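PDB 3ISP: HTH-type transcriptional regulator LysG from Mycobacterium tuberculosis, which binds DNA as a homodimeric LysR-type transcriptional regulator, probably activating expression of the exporter LysE while repressing its own. Local coordinates for residues 182-188 and 210-216. Sequence-based numbering, arbitrary orientation.
Sequences FTAAAAA and FRRAITR
Apolar packing, led by an edge-to-face pair of Phe182 and Phe210, joins two loops at the surface of the LysR substrate-binding domain, far from the centre of the chain. Residues 182-188, between helices 171-177 and 201-210, run from a loop into a turn with helical backbone angles at 184-188; residues 210-216 lead on from helix 201-210 toward helix 224-232. Phe210 turns its edge to a face of Phe182, the ring centroids 5.5 Å apart and the planes at 66°. The meeting is off-centre: CE1 of Phe210 lies 4.1 Å from CE2 of Phe182, near the rim of that ring. Holding CG of Phe182 anti to the backbone N (chi1 -160°) swings the end of this side chain nearer to Phe210. The ring of Phe182 also packs edge-to-face with Trp237, and its side chain touches Leu205 and strand 255-271, which ties the pair to the body of the domain.

CA of Ala184 lies over one face of the Phe210 ring, and CB of Ala184 comes 3.6 Å from CD2 of Phe210. Ala187 adds its methyl obliquely to the same ring; the bond from Ala187 N to Thr183 O, 2.7 Å, closes the turn that brings both alanines to this side. Such small side chains let a bulky phenylalanine come close to the turn's backbone. Farther along, Ile214 supplies the branched counterpart: CG2, anti to its backbone N, meets CB of Ala188 at 3.4 Å. Arg216 contributes its aliphatic part, CB lying 3.5 Å from Ala187 O, and sends its guanidinium to a salt bridge with Asp203. Cohesion between the loops therefore comes chiefly from rings and methyl groups fitting together, while the charge of Arg216 is engaged by helix 201-210.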
loop_
_atom_site.group_PDB
_atom_site.type_symbol
_atom_site.label_atom_id
_atom_site.label_comp_id
_atom_site.label_asym_id
_atom_site.label_seq_id
_atom_site.Cartn_x
_atom_site.Cartn_y
_atom_site.Cartn_z
ATOM N N PHE A 182 29.152 -23.449 5.670
ATOM C CA PHE A 182 28.281 -22.371 5.218
ATOM C C PHE A 182 28.767 -21.723 3.916
ATOM O O PHE A 182 29.061 -20.523 3.860
ATOM C CB PHE A 182 28.114 -21.335 6.345
ATOM C CG PHE A 182 26.903 -20.457 6.193
ATOM C CD1 PHE A 182 25.714 -20.966 5.681
ATOM C CD2 PHE A 182 26.947 -19.125 6.577
ATOM C CE1 PHE A 182 24.600 -20.154 5.539
ATOM C CE2 PHE A 182 25.836 -18.308 6.439
ATOM C CZ PHE A 182 24.664 -18.820 5.920
ATOM N N THR A 183 28.832 -22.532 2.864
ATOM C CA THR A 183 29.257 -22.060 1.555
ATOM C C THR A 183 28.133 -21.328 0.833
ATOM O O THR A 183 26.971 -21.481 1.183
ATOM C CB THR A 183 29.688 -23.240 0.696
ATOM O OG1 THR A 183 30.569 -24.072 1.458
ATOM C CG2 THR A 183 30.396 -22.758 -0.568
ATOM N N ALA A 184 28.478 -20.540 -0.179
ATOM C CA ALA A 184 27.468 -19.869 -0.997
ATOM C C ALA A 184 26.722 -20.842 -1.929
ATOM O O ALA A 184 25.710 -20.489 -2.537
ATOM C CB ALA A 184 28.091 -18.718 -1.794
ATOM N N ALA A 185 27.231 -22.061 -2.047
ATOM C CA ALA A 185 26.532 -23.084 -2.813
ATOM C C ALA A 185 25.578 -23.804 -1.880
ATOM O O ALA A 185 24.494 -24.230 -2.285
ATOM C CB ALA A 185 27.517 -24.073 -3.441
ATOM N N ALA A 186 25.997 -23.940 -0.625
ATOM C CA ALA A 186 25.167 -24.560 0.400
ATOM C C ALA A 186 24.077 -23.596 0.856
ATOM O O ALA A 186 22.938 -24.003 1.072
ATOM C CB ALA A 186 26.016 -25.008 1.582
ATOM N N ALA A 187 24.432 -22.318 0.977
ATOM C CA ALA A 187 23.501 -21.296 1.453
ATOM C C ALA A 187 22.422 -20.953 0.429
ATOM O O ALA A 187 21.388 -20.382 0.775
ATOM C CB ALA A 187 24.250 -20.042 1.876
ATOM N N ALA A 188 22.672 -21.300 -0.828
ATOM C CA ALA A 188 21.685 -21.125 -1.884
ATOM C C ALA A 188 20.654 -22.246 -1.848
ATOM O O ALA A 188 19.592 -22.141 -2.459
ATOM C CB ALA A 188 22.366 -21.098 -3.231
ATOM N N PHE A 210 29.209 -13.292 2.312
ATOM C CA PHE A 210 29.587 -13.593 0.937
ATOM C C PHE A 210 29.642 -12.349 0.057
ATOM O O PHE A 210 29.609 -12.448 -1.168
ATOM C CB PHE A 210 28.622 -14.613 0.330
ATOM C CG PHE A 210 28.453 -15.863 1.152
ATOM C CD1 PHE A 210 27.396 -15.986 2.040
ATOM C CD2 PHE A 210 29.336 -16.923 1.021
ATOM C CE1 PHE A 210 27.231 -17.139 2.786
ATOM C CE2 PHE A 210 29.175 -18.079 1.764
ATOM C CZ PHE A 210 28.124 -18.188 2.647
ATOM N N ARG A 211 29.717 -11.186 0.689
ATOM C CA ARG A 211 29.898 -9.917 -0.015
ATOM C C ARG A 211 28.941 -9.799 -1.198
ATOM O O ARG A 211 29.084 -8.916 -2.050
ATOM C CB ARG A 211 31.351 -9.779 -0.481
ATOM C CG ARG A 211 32.364 -10.394 0.484
ATOM C CD ARG A 211 33.520 -11.054 -0.260
ATOM N NE ARG A 211 33.918 -12.326 0.348
ATOM C CZ ARG A 211 35.054 -12.528 1.014
ATOM N NH1 ARG A 211 35.930 -11.538 1.169
ATOM N NH2 ARG A 211 35.318 -13.726 1.523
ATOM N N ARG A 212 27.954 -10.689 -1.224
ATOM C CA ARG A 212 27.024 -10.810 -2.338
ATOM C C ARG A 212 25.587 -10.831 -1.816
ATOM O O ARG A 212 25.225 -10.056 -0.930
ATOM C CB ARG A 212 27.321 -12.097 -3.114
ATOM C CG ARG A 212 26.773 -12.151 -4.535
ATOM C CD ARG A 212 26.779 -13.588 -5.041
ATOM N NE ARG A 212 28.003 -14.288 -4.657
ATOM C CZ ARG A 212 28.179 -15.603 -4.760
ATOM N NH1 ARG A 212 29.332 -16.153 -4.389
ATOM N NH2 ARG A 212 27.202 -16.371 -5.232
ATOM N N ALA A 213 24.777 -11.730 -2.369
ATOM C CA ALA A 213 23.379 -11.882 -1.978
ATOM C C ALA A 213 22.829 -13.114 -2.671
ATOM O O ALA A 213 22.860 -13.210 -3.902
ATOM C CB ALA A 213 22.561 -10.651 -2.350
ATOM N N ILE A 214 22.324 -14.051 -1.873
ATOM C CA ILE A 214 21.940 -15.368 -2.362
ATOM C C ILE A 214 20.448 -15.620 -2.169
ATOM O O ILE A 214 19.966 -15.614 -1.041
ATOM C CB ILE A 214 22.689 -16.456 -1.568
ATOM C CG1 ILE A 214 24.116 -16.004 -1.248
ATOM C CG2 ILE A 214 22.636 -17.804 -2.299
ATOM C CD1 ILE A 214 24.960 -15.750 -2.465
ATOM N N THR A 215 19.709 -15.853 -3.244
ATOM C CA THR A 215 18.317 -16.261 -3.064
ATOM C C THR A 215 18.202 -17.758 -2.727
ATOM O O THR A 215 18.865 -18.611 -3.332
ATOM C CB THR A 215 17.414 -15.859 -4.253
ATOM O OG1 THR A 215 17.844 -16.528 -5.445
ATOM C CG2 THR A 215 17.454 -14.344 -4.460
ATOM N N ARG A 216 17.366 -18.056 -1.737
ATOM C CA ARG A 216 17.241 -19.408 -1.193
ATOM C C ARG A 216 15.796 -19.739 -0.859
ATOM O O ARG A 216 14.925 -18.867 -0.906
ATOM C CB ARG A 216 18.075 -19.526 0.078
ATOM C CG ARG A 216 17.766 -18.442 1.096
ATOM C CD ARG A 216 19.012 -18.043 1.861
ATOM N NE ARG A 216 18.814 -16.913 2.778
ATOM C CZ ARG A 216 18.483 -15.684 2.403
ATOM N NH1 ARG A 216 18.260 -15.406 1.131
ATOM N NH2 ARG A 216 18.353 -14.736 3.308
#